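Local coordinates for protein Udp-n-acetylglucosamine pyrophosphorylase (PDB 4BQH) that probably catalyses the formation of UDP-N-acetylglucosamine and diphosphate from UTP and N-acetylglucosamine 1-phosphate, as a nucleotidyltransferase of the UDPGP type 1 family, at residues 112-117 against 273-278; 139-144 against 450-455; 83-88 against 424-429. All blocks are in the same frame, centred on the assembly; numbering follows the deposited sequence.

How the contacts relate
Contacts 1 and 3 both pair parallel strands of one mixed sheet, yet they differ in depth. The centre of contact 1 lies about 12 Å from the chain centre; it is largely buried and relies on a regular backbone ladder. Contact 3, its centre about 18 Å out and partly buried, begins as a ladder and ends in loops bridged by water; along the chain its two segments enclose contact 1, and the centres of contacts 1 and 3 are 21 Å apart. The centre of contact 2 is about 20 Å from that of the chain, and it belongs to no strand pair: a loop meets a helix through leucine and valine methyls, with exposed residues at its margin. Nearest atoms of contacts 1 and 2 are about 14 Å apart.

Contact 1: 112-117 against 273-278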
loop_
_atom_site.group_PDB
_atom_site.type_symbol
_atom_site.label_atom_id
_atom_site.label_comp_id
_atom_site.label_asym_id
_atom_site.label_seq_id
_atom_site.Cartn_x
_atom_site.Cartn_y
_atom_site.Cartn_z
ATOM N N GLY A 112 0.866 -13.244 15.782
ATOM C CA GLY A 112 1.825 -13.276 14.658
ATOM C C GLY A 112 1.179 -13.576 13.314
ATOM O O GLY A 112 1.855 -14.042 12.378
ATOM N N GLN A 113 -0.118 -13.309 13.216
ATOM C CA GLN A 113 -0.886 -13.634 12.011
ATOM C C GLN A 113 -0.908 -12.537 10.955
ATOM O O GLN A 113 -1.459 -12.754 9.862
ATOM C CB GLN A 113 -2.327 -13.947 12.388
ATOM C CG GLN A 113 -2.465 -15.263 13.141
ATOM C CD GLN A 113 -3.900 -15.471 13.544
ATOM O OE1 GLN A 113 -4.549 -14.549 14.014
ATOM N NE2 GLN A 113 -4.415 -16.668 13.326
ATOM N N ILE A 114 -0.293 -11.393 11.239
ATOM C CA ILE A 114 -0.424 -10.227 10.327
ATOM C C ILE A 114 0.886 -9.877 9.619
ATOM O O ILE A 114 1.939 -9.788 10.256
ATOM C CB ILE A 114 -0.942 -8.970 11.096
ATOM C CG1 ILE A 114 -2.240 -9.296 11.856
ATOM C CG2 ILE A 114 -1.051 -7.732 10.176
ATOM C CD1 ILE A 114 -3.329 -9.905 10.979
ATOM N N ALA A 115 0.810 -9.672 8.311
ATOM C CA ALA A 115 1.921 -9.098 7.556
ATOM C C ALA A 115 1.464 -7.766 6.986
ATOM O O ALA A 115 0.271 -7.590 6.676
ATOM C CB ALA A 115 2.359 -10.022 6.432
ATOM N N PHE A 116 2.400 -6.830 6.844
ATOM C CA PHE A 116 2.125 -5.558 6.167
ATOM C C PHE A 116 3.043 -5.490 4.955
ATOM O O PHE A 116 4.254 -5.579 5.100
ATOM C CB PHE A 116 2.360 -4.324 7.066
ATOM C CG PHE A 116 1.876 -3.056 6.429
ATOM C CD1 PHE A 116 2.629 -2.428 5.439
ATOM C CD2 PHE A 116 0.632 -2.536 6.763
ATOM C CE1 PHE A 116 2.148 -1.285 4.806
ATOM C CE2 PHE A 116 0.148 -1.393 6.127
ATOM C CZ PHE A 116 0.896 -0.787 5.140
ATOM N N LEU A 117 2.462 -5.322 3.772
ATOM C CA LEU A 117 3.223 -5.300 2.527
ATOM C C LEU A 117 3.311 -3.836 2.085
ATOM O O LEU A 117 2.284 -3.204 1.771
ATOM C CB LEU A 117 2.517 -6.166 1.481
ATOM C CG LEU A 117 3.208 -6.474 0.146
ATOM C CD1 LEU A 117 2.407 -7.527 -0.617
ATOM C CD2 LEU A 117 3.400 -5.208 -0.693
ATOM N N ILE A 273 0.999 -16.657 8.919
ATOM C CA ILE A 273 0.325 -15.422 8.483
ATOM C C ILE A 273 -1.073 -15.750 7.939
ATOM O O ILE A 273 -1.232 -16.650 7.104
ATOM C CB ILE A 273 1.139 -14.682 7.398
ATOM C CG1 ILE A 273 2.475 -14.196 7.961
ATOM C CG2 ILE A 273 0.327 -13.537 6.753
ATOM C CD1 ILE A 273 2.340 -13.170 9.071
ATOM N N ALA A 274 -2.069 -15.016 8.425
ATOM C CA ALA A 274 -3.447 -15.182 7.988
ATOM C C ALA A 274 -3.904 -14.042 7.093
ATOM O O ALA A 274 -4.754 -14.257 6.215
ATOM C CB ALA A 274 -4.384 -15.282 9.190
ATOM N N TYR A 275 -3.406 -12.827 7.337
ATOM C CA TYR A 275 -3.806 -11.650 6.537
ATOM C C TYR A 275 -2.612 -10.807 6.172
ATOM O O TYR A 275 -1.678 -10.679 6.960
ATOM C CB TYR A 275 -4.794 -10.749 7.282
ATOM C CG TYR A 275 -6.057 -11.482 7.647
ATOM C CD1 TYR A 275 -7.122 -11.568 6.752
ATOM C CD2 TYR A 275 -6.146 -12.130 8.878
ATOM C CE1 TYR A 275 -8.293 -12.275 7.110
ATOM C CE2 TYR A 275 -7.270 -12.845 9.236
ATOM C CZ TYR A 275 -8.342 -12.908 8.368
ATOM O OH TYR A 275 -9.455 -13.637 8.777
ATOM N N VAL A 276 -2.685 -10.191 4.997
ATOM C CA VAL A 276 -1.665 -9.281 4.493
ATOM C C VAL A 276 -2.353 -7.936 4.258
ATOM O O VAL A 276 -3.292 -7.855 3.449
ATOM C CB VAL A 276 -1.075 -9.797 3.156
ATOM C CG1 VAL A 276 0.031 -8.857 2.659
ATOM C CG2 VAL A 276 -0.491 -11.202 3.300
ATOM N N GLN A 277 -1.918 -6.909 4.992
ATOM C CA GLN A 277 -2.400 -5.558 4.731
ATOM C C GLN A 277 -1.456 -4.921 3.717
ATOM O O GLN A 277 -0.240 -5.059 3.842
ATOM C CB GLN A 277 -2.399 -4.740 6.008
ATOM C CG GLN A 277 -2.968 -3.330 5.772
ATOM C CD GLN A 277 -3.002 -2.470 7.042
ATOM O OE1 GLN A 277 -2.632 -2.920 8.119
ATOM N NE2 GLN A 277 -3.437 -1.218 6.902
ATOM N N ILE A 278 -2.006 -4.260 2.705
ATOM C CA ILE A 278 -1.179 -3.733 1.613
ATOM C C ILE A 278 -1.362 -2.232 1.555
ATOM O O ILE A 278 -2.493 -1.739 1.596
ATOM C CB ILE A 278 -1.573 -4.348 0.256
ATOM C CG1 ILE A 278 -1.407 -5.875 0.329
ATOM C CG2 ILE A 278 -0.708 -3.775 -0.872
ATOM C CD1 ILE A 278 -2.230 -6.626 -0.667
#
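Across two parallel strands the backbone O of Q277 lies over one face of the F116 ring, 3.9 Å above the plane and offset toward the rim, while the side-chain OE1 of Q277 is at the ring edge, in plane. Amide and ring are not stacked; their planes stand 63° apart, and the closest pair is F116 CE2 with Q277 CD at 3.5 Å. F116 and Q277 are paired in the register and so share a face; with CG anti to the backbone N in both (chi1 -171° for F116, -177° for Q277), ring and amide come within contact on it.

The backbone supplies the ladder. A115 N donates to Y275 O at 3.0 Å, Q277 N to A115 O at 2.8 Å, and L117 N to Q277 O at 2.7 Å. At the start of the pair, Q113 O is a bifurcated acceptor, bonded to A274 N (2.7 Å) and Y275 N (3.2 Å). On the face of A115, L117 and V276, L117 CB rests 3.8 Å from V276 CG1; I273, just before the strand, brings CG2 and CD1 to A115 CB.

Strand 175-180 flanks 112-117, and helix 291-300 covers the face of I114, Y275 and Q277. The amide of Q277, buried beside an aromatic ring, is satisfied at NE2 by N287 O and more weakly at OE1 by D290 N, so the polar group can sit within an otherwise apolar face.

Contact 2: 139-144 against 450-455; sequences DGLQQR and DAVRLL
A loop between strand 129-130 and helix 147-166 lies against the long helix 448-471, and the contact between 139-144 and 450-455 is where they meet. V452 carries most of the contact from the helix side. Both of its methyls touch backbone oxygen and leucine: CG2 approaches D139 O at 3.7 Å and L141 CG at 3.9 Å, while CG1 meets L141 CD2 at 3.8 Å and G140 O at 3.9 Å. The first torsion of V452 (chi1 166°) sets CG1 anti to the backbone N and CG2 beside it, a rotation in which both branches face the loop.

L141 and V452 run past each other in opposite directions. One turn further along the helix, L455 crosses L141 at about a right angle and touches it at the methyl ends, L141 CD2 to L455 CD2, 4.0 Å apart. G140 takes a positive phi of 93°, where a CB would be jammed against D139 O; its own O lies by V452 CG1. Polar grip on the loop comes from elsewhere: E503 receives Q142 N and Q143 NE2 through its two carboxylate oxygens. On the helix itself, R453 NH1 bridges to D450 OD1 at 3.0 Å, on the exposed side.

Only 185 Å² is buried in total. V452 and L455, i and i+3 and so on one flank of helix 448-471, receive L141 of the loop in an ordinary apolar loop-on-helix contact.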
loop_
_atom_site.group_PDB
_atom_site.type_symbol
_atom_site.label_atom_id
_atom_site.label_comp_id
_atom_site.label_asym_id
_atom_site.label_seq_id
_atom_site.Cartn_x
_atom_site.Cartn_y
_atom_site.Cartn_z
ATOM N N ASP A 139 9.662 17.874 5.117
ATOM C CA ASP A 139 9.903 19.122 5.823
ATOM C C ASP A 139 8.652 19.498 6.579
ATOM O O ASP A 139 7.534 19.093 6.218
ATOM C CB ASP A 139 10.216 20.243 4.832
ATOM C CG ASP A 139 11.459 19.969 4.020
ATOM O OD1 ASP A 139 12.412 19.355 4.552
ATOM O OD2 ASP A 139 11.469 20.365 2.842
ATOM N N GLY A 140 8.822 20.296 7.619
ATOM C CA GLY A 140 7.686 20.744 8.376
ATOM C C GLY A 140 7.397 19.856 9.567
ATOM O O GLY A 140 6.450 20.108 10.301
ATOM N N LEU A 141 8.182 18.794 9.724
ATOM C CA LEU A 141 8.058 17.947 10.901
ATOM C C LEU A 141 9.305 18.082 11.748
ATOM O O LEU A 141 10.423 18.069 11.233
ATOM C CB LEU A 141 7.825 16.484 10.526
ATOM C CG LEU A 141 6.541 16.201 9.733
ATOM C CD1 LEU A 141 6.552 14.755 9.260
ATOM C CD2 LEU A 141 5.299 16.480 10.584
ATOM N N GLN A 142 9.098 18.191 13.057
ATOM C CA GLN A 142 10.194 18.191 14.002
ATOM C C GLN A 142 10.886 16.832 14.082
ATOM O O GLN A 142 12.065 16.761 14.406
ATOM C CB GLN A 142 9.697 18.644 15.377
ATOM C CG GLN A 142 9.222 20.105 15.382
ATOM C CD GLN A 142 9.065 20.665 16.776
ATOM O OE1 GLN A 142 8.009 21.160 17.124
ATOM N NE2 GLN A 142 10.104 20.559 17.587
ATOM N N GLN A 143 10.154 15.750 13.796
ATOM C CA GLN A 143 10.779 14.446 13.678
ATOM C C GLN A 143 11.517 14.540 12.376
ATOM O O GLN A 143 11.004 15.108 11.427
ATOM C CB GLN A 143 9.729 13.329 13.536
ATOM C CG GLN A 143 8.784 13.226 14.702
ATOM C CD GLN A 143 7.595 12.349 14.387
ATOM O OE1 GLN A 143 7.652 11.139 14.576
ATOM N NE2 GLN A 143 6.525 12.951 13.898
ATOM N N ARG A 144 12.705 13.995 12.282
ATOM C CA ARG A 144 13.335 14.089 10.969
ATOM C C ARG A 144 13.438 12.669 10.481
ATOM O O ARG A 144 14.501 12.067 10.477
ATOM C CB ARG A 144 14.675 14.852 11.020
ATOM C CG ARG A 144 14.594 16.263 11.608
ATOM C CD ARG A 144 13.624 17.196 10.882
ATOM N N ASP A 450 0.809 19.255 2.082
ATOM C CA ASP A 450 -0.588 18.894 2.220
ATOM C C ASP A 450 -0.719 17.715 3.178
ATOM O O ASP A 450 -1.600 17.719 4.029
ATOM C CB ASP A 450 -1.249 18.557 0.864
ATOM C CG ASP A 450 -1.398 19.781 -0.065
ATOM O OD1 ASP A 450 -1.625 20.924 0.405
ATOM O OD2 ASP A 450 -1.273 19.596 -1.299
ATOM N N ALA A 451 0.169 16.719 3.052
ATOM C CA ALA A 451 0.110 15.547 3.937
ATOM C C ALA A 451 0.464 15.925 5.377
ATOM O O ALA A 451 -0.217 15.498 6.297
ATOM C CB ALA A 451 1.040 14.440 3.443
ATOM N N VAL A 452 1.518 16.729 5.544
ATOM C CA VAL A 452 1.915 17.221 6.878
ATOM C C VAL A 452 0.774 18.001 7.520
ATOM O O VAL A 452 0.502 17.819 8.687
ATOM C CB VAL A 452 3.254 18.010 6.852
ATOM C CG1 VAL A 452 3.490 18.804 8.155
ATOM C CG2 VAL A 452 4.432 17.080 6.544
ATOM N N ARG A 453 0.077 18.863 6.771
ATOM C CA ARG A 453 -1.087 19.528 7.351
ATOM C C ARG A 453 -2.122 18.543 7.900
ATOM O O ARG A 453 -2.655 18.760 8.972
ATOM C CB ARG A 453 -1.755 20.491 6.343
ATOM C CG ARG A 453 -3.080 21.106 6.815
ATOM C CD ARG A 453 -3.746 21.918 5.681
ATOM N NE ARG A 453 -2.741 22.793 5.087
ATOM C CZ ARG A 453 -2.288 22.689 3.842
ATOM N NH1 ARG A 453 -2.799 21.789 2.984
ATOM N NH2 ARG A 453 -1.354 23.510 3.444
ATOM N N LEU A 454 -2.429 17.467 7.167
ATOM C CA LEU A 454 -3.417 16.503 7.667
ATOM C C LEU A 454 -2.906 15.789 8.925
ATOM O O LEU A 454 -3.676 15.557 9.866
ATOM C CB LEU A 454 -3.744 15.447 6.601
ATOM C CG LEU A 454 -4.416 16.004 5.324
ATOM C CD1 LEU A 454 -4.549 14.873 4.306
ATOM C CD2 LEU A 454 -5.774 16.617 5.620
ATOM N N LEU A 455 -1.623 15.460 8.918
ATOM C CA LEU A 455 -0.996 14.748 10.057
ATOM C C LEU A 455 -1.100 15.600 11.311
ATOM O O LEU A 455 -1.612 15.152 12.353
ATOM C CB LEU A 455 0.468 14.391 9.765
ATOM C CG LEU A 455 1.169 13.480 10.800
ATOM C CD1 LEU A 455 0.657 12.036 10.701
ATOM C CD2 LEU A 455 2.676 13.497 10.648
#

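Contact 3: 83-88 against 424-429; sequences FDISSV and RIMQVD
The tightly packed half of this contact is the short parallel ladder between F83, D84 and their partners M426 and Q427. Q427 N donates to F83 O at 2.8 Å, nearly straight on to the carbonyl, and I85 N returns a bond of the same length to Q427 O; the flanking bond from F83 N to I425 O is weak. Beside this ladder F83 and M426 run side by side in the same direction. F83 CD2 lies 3.9 Å from M426 CG, and M426 SD, 5.2 Å from the centroid of the F83 ring and 70° off its normal, makes an oblique Met-aromatic contact. I85 CG2 lies over one face of that ring, offset toward the rim.

On the opposite face of the pair D84 runs alongside Q427, but the planes of carboxylate and amide are almost perpendicular, 88° apart. D84 OD1 is gripped twice from its own segment: by S86 N in an Asx turn, and by S86 OG, which with chi1 of 65° lies between backbone N and carbonyl carbon and meets OD1 at 2.6 Å. The other oxygen, OD2, accepts from a water that in turn accepts from Q427 NE2; that amide's direct partners are T308 OG1 and N353 O.

Past I85 direct backbone bonds across the contact give way to van der Waals contact and water: S86 CB rests 3.5 Å from V428 O, while a water joins I85 O to D429 N, at 3.0 Å from each. D429 OD2 approaches S86 O without bonding, both being acceptors, and its salt bridge goes to R91. S87 sits at the N-cap, its OG making a weak bond with R90 N.

Strand 304-309 borders 424-427 along its other edge. Helix 291-300, through V292, F293 and Y296, and helix 95-110, through I98 and L101, pack against the face that carries F83 and M426.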
loop_
_atom_site.group_PDB
_atom_site.type_symbol
_atom_site.label_atom_id
_atom_site.label_comp_id
_atom_site.label_asym_id
_atom_site.label_seq_id
_atom_site.Cartn_x
_atom_site.Cartn_y
_atom_site.Cartn_z
ATOM N N PHE A 83 -19.453 -1.070 6.344
ATOM C CA PHE A 83 -19.052 -0.486 7.622
ATOM C C PHE A 83 -18.535 0.927 7.326
ATOM O O PHE A 83 -17.559 1.090 6.568
ATOM C CB PHE A 83 -17.949 -1.375 8.208
ATOM C CG PHE A 83 -17.530 -1.044 9.623
ATOM C CD1 PHE A 83 -18.432 -0.538 10.563
ATOM C CD2 PHE A 83 -16.221 -1.291 10.011
ATOM C CE1 PHE A 83 -18.016 -0.268 11.871
ATOM C CE2 PHE A 83 -15.796 -1.031 11.309
ATOM C CZ PHE A 83 -16.698 -0.513 12.234
ATOM N N ASP A 84 -19.209 1.927 7.891
ATOM C CA ASP A 84 -18.883 3.316 7.615
ATOM C C ASP A 84 -18.444 4.018 8.905
ATOM O O ASP A 84 -19.247 4.296 9.776
ATOM C CB ASP A 84 -20.068 4.013 6.943
ATOM C CG ASP A 84 -19.715 5.391 6.374
ATOM O OD1 ASP A 84 -18.737 6.009 6.826
ATOM O OD2 ASP A 84 -20.422 5.831 5.442
ATOM N N ILE A 85 -17.152 4.295 9.005
ATOM C CA ILE A 85 -16.611 5.021 10.146
ATOM C C ILE A 85 -15.971 6.352 9.700
ATOM O O ILE A 85 -15.009 6.820 10.288
ATOM C CB ILE A 85 -15.674 4.112 10.968
ATOM C CG1 ILE A 85 -14.562 3.525 10.096
ATOM C CG2 ILE A 85 -16.479 2.981 11.592
ATOM C CD1 ILE A 85 -13.537 2.698 10.851
ATOM N N SER A 86 -16.586 6.981 8.701
ATOM C CA SER A 86 -15.946 8.064 7.942
ATOM C C SER A 86 -16.079 9.453 8.570
ATOM O O SER A 86 -15.570 10.418 8.017
ATOM C CB SER A 86 -16.416 8.074 6.475
ATOM O OG SER A 86 -17.804 8.379 6.388
ATOM N N SER A 87 -16.710 9.546 9.741
ATOM C CA SER A 87 -16.703 10.825 10.493
ATOM C C SER A 87 -16.746 10.621 12.009
ATOM O O SER A 87 -17.080 9.538 12.483
ATOM C CB SER A 87 -17.859 11.714 10.049
ATOM O OG SER A 87 -19.087 11.082 10.342
ATOM N N VAL A 88 -16.412 11.680 12.759
ATOM C CA VAL A 88 -16.507 11.657 14.229
ATOM C C VAL A 88 -17.864 11.120 14.694
ATOM O O VAL A 88 -17.924 10.232 15.553
ATOM C CB VAL A 88 -16.226 13.051 14.861
ATOM C CG1 VAL A 88 -16.555 13.037 16.349
ATOM C CG2 VAL A 88 -14.768 13.445 14.665
ATOM N N ARG A 424 -15.551 -7.128 1.543
ATOM C CA ARG A 424 -16.128 -6.066 2.370
ATOM C C ARG A 424 -15.468 -4.716 2.098
ATOM O O ARG A 424 -14.289 -4.631 1.724
ATOM C CB ARG A 424 -15.988 -6.399 3.856
ATOM C CG ARG A 424 -16.707 -7.679 4.319
ATOM C CD ARG A 424 -18.203 -7.411 4.342
ATOM N NE ARG A 424 -18.976 -8.584 4.790
ATOM C CZ ARG A 424 -19.497 -9.508 3.992
ATOM N NH1 ARG A 424 -19.319 -9.458 2.666
ATOM N NH2 ARG A 424 -20.192 -10.516 4.534
ATOM N N ILE A 425 -16.257 -3.669 2.292
ATOM C CA ILE A 425 -15.791 -2.281 2.196
ATOM C C ILE A 425 -15.804 -1.683 3.595
ATOM O O ILE A 425 -16.782 -1.869 4.353
ATOM C CB ILE A 425 -16.759 -1.461 1.330
ATOM C CG1 ILE A 425 -16.588 -1.868 -0.147
ATOM C CG2 ILE A 425 -16.516 0.050 1.533
ATOM C CD1 ILE A 425 -17.691 -1.370 -1.074
ATOM N N MET A 426 -14.741 -0.948 3.933
ATOM C CA MET A 426 -14.708 -0.149 5.163
ATOM C C MET A 426 -14.497 1.315 4.737
ATOM O O MET A 426 -13.444 1.663 4.230
ATOM C CB MET A 426 -13.603 -0.635 6.114
ATOM C CG MET A 426 -13.617 0.068 7.474
ATOM S SD MET A 426 -12.509 -0.784 8.635
ATOM C CE MET A 426 -10.965 -0.219 8.098
ATOM N N GLN A 427 -15.538 2.126 4.889
ATOM C CA GLN A 427 -15.485 3.534 4.486
ATOM C C GLN A 427 -14.892 4.314 5.665
ATOM O O GLN A 427 -15.455 4.299 6.744
ATOM C CB GLN A 427 -16.883 4.046 4.126
ATOM C CG GLN A 427 -16.927 5.516 3.668
ATOM C CD GLN A 427 -16.979 5.682 2.152
ATOM O OE1 GLN A 427 -16.157 5.122 1.418
ATOM N NE2 GLN A 427 -17.950 6.467 1.679
ATOM N N VAL A 428 -13.762 4.978 5.432
ATOM C CA VAL A 428 -12.995 5.637 6.491
ATOM C C VAL A 428 -12.888 7.146 6.231
ATOM O O VAL A 428 -13.204 7.628 5.149
ATOM C CB VAL A 428 -11.575 5.022 6.682
ATOM C CG1 VAL A 428 -11.661 3.556 7.081
ATOM C CG2 VAL A 428 -10.701 5.193 5.427
ATOM N N ASP A 429 -12.415 7.851 7.256
ATOM C CA ASP A 429 -12.242 9.283 7.271
ATOM C C ASP A 429 -10.952 9.656 6.523
ATOM O O ASP A 429 -9.860 9.397 7.019
ATOM C CB ASP A 429 -12.161 9.676 8.763
ATOM C CG ASP A 429 -12.421 11.137 9.016
ATOM O OD1 ASP A 429 -11.907 11.978 8.237
ATOM O OD2 ASP A 429 -13.122 11.426 10.043
HETATM O O HOH W 1 -20.035 7.680 3.383
HETATM O O HOH W 2 -12.092 6.466 9.877
HETATM O O HOH W 3 -15.180 13.894 11.386
#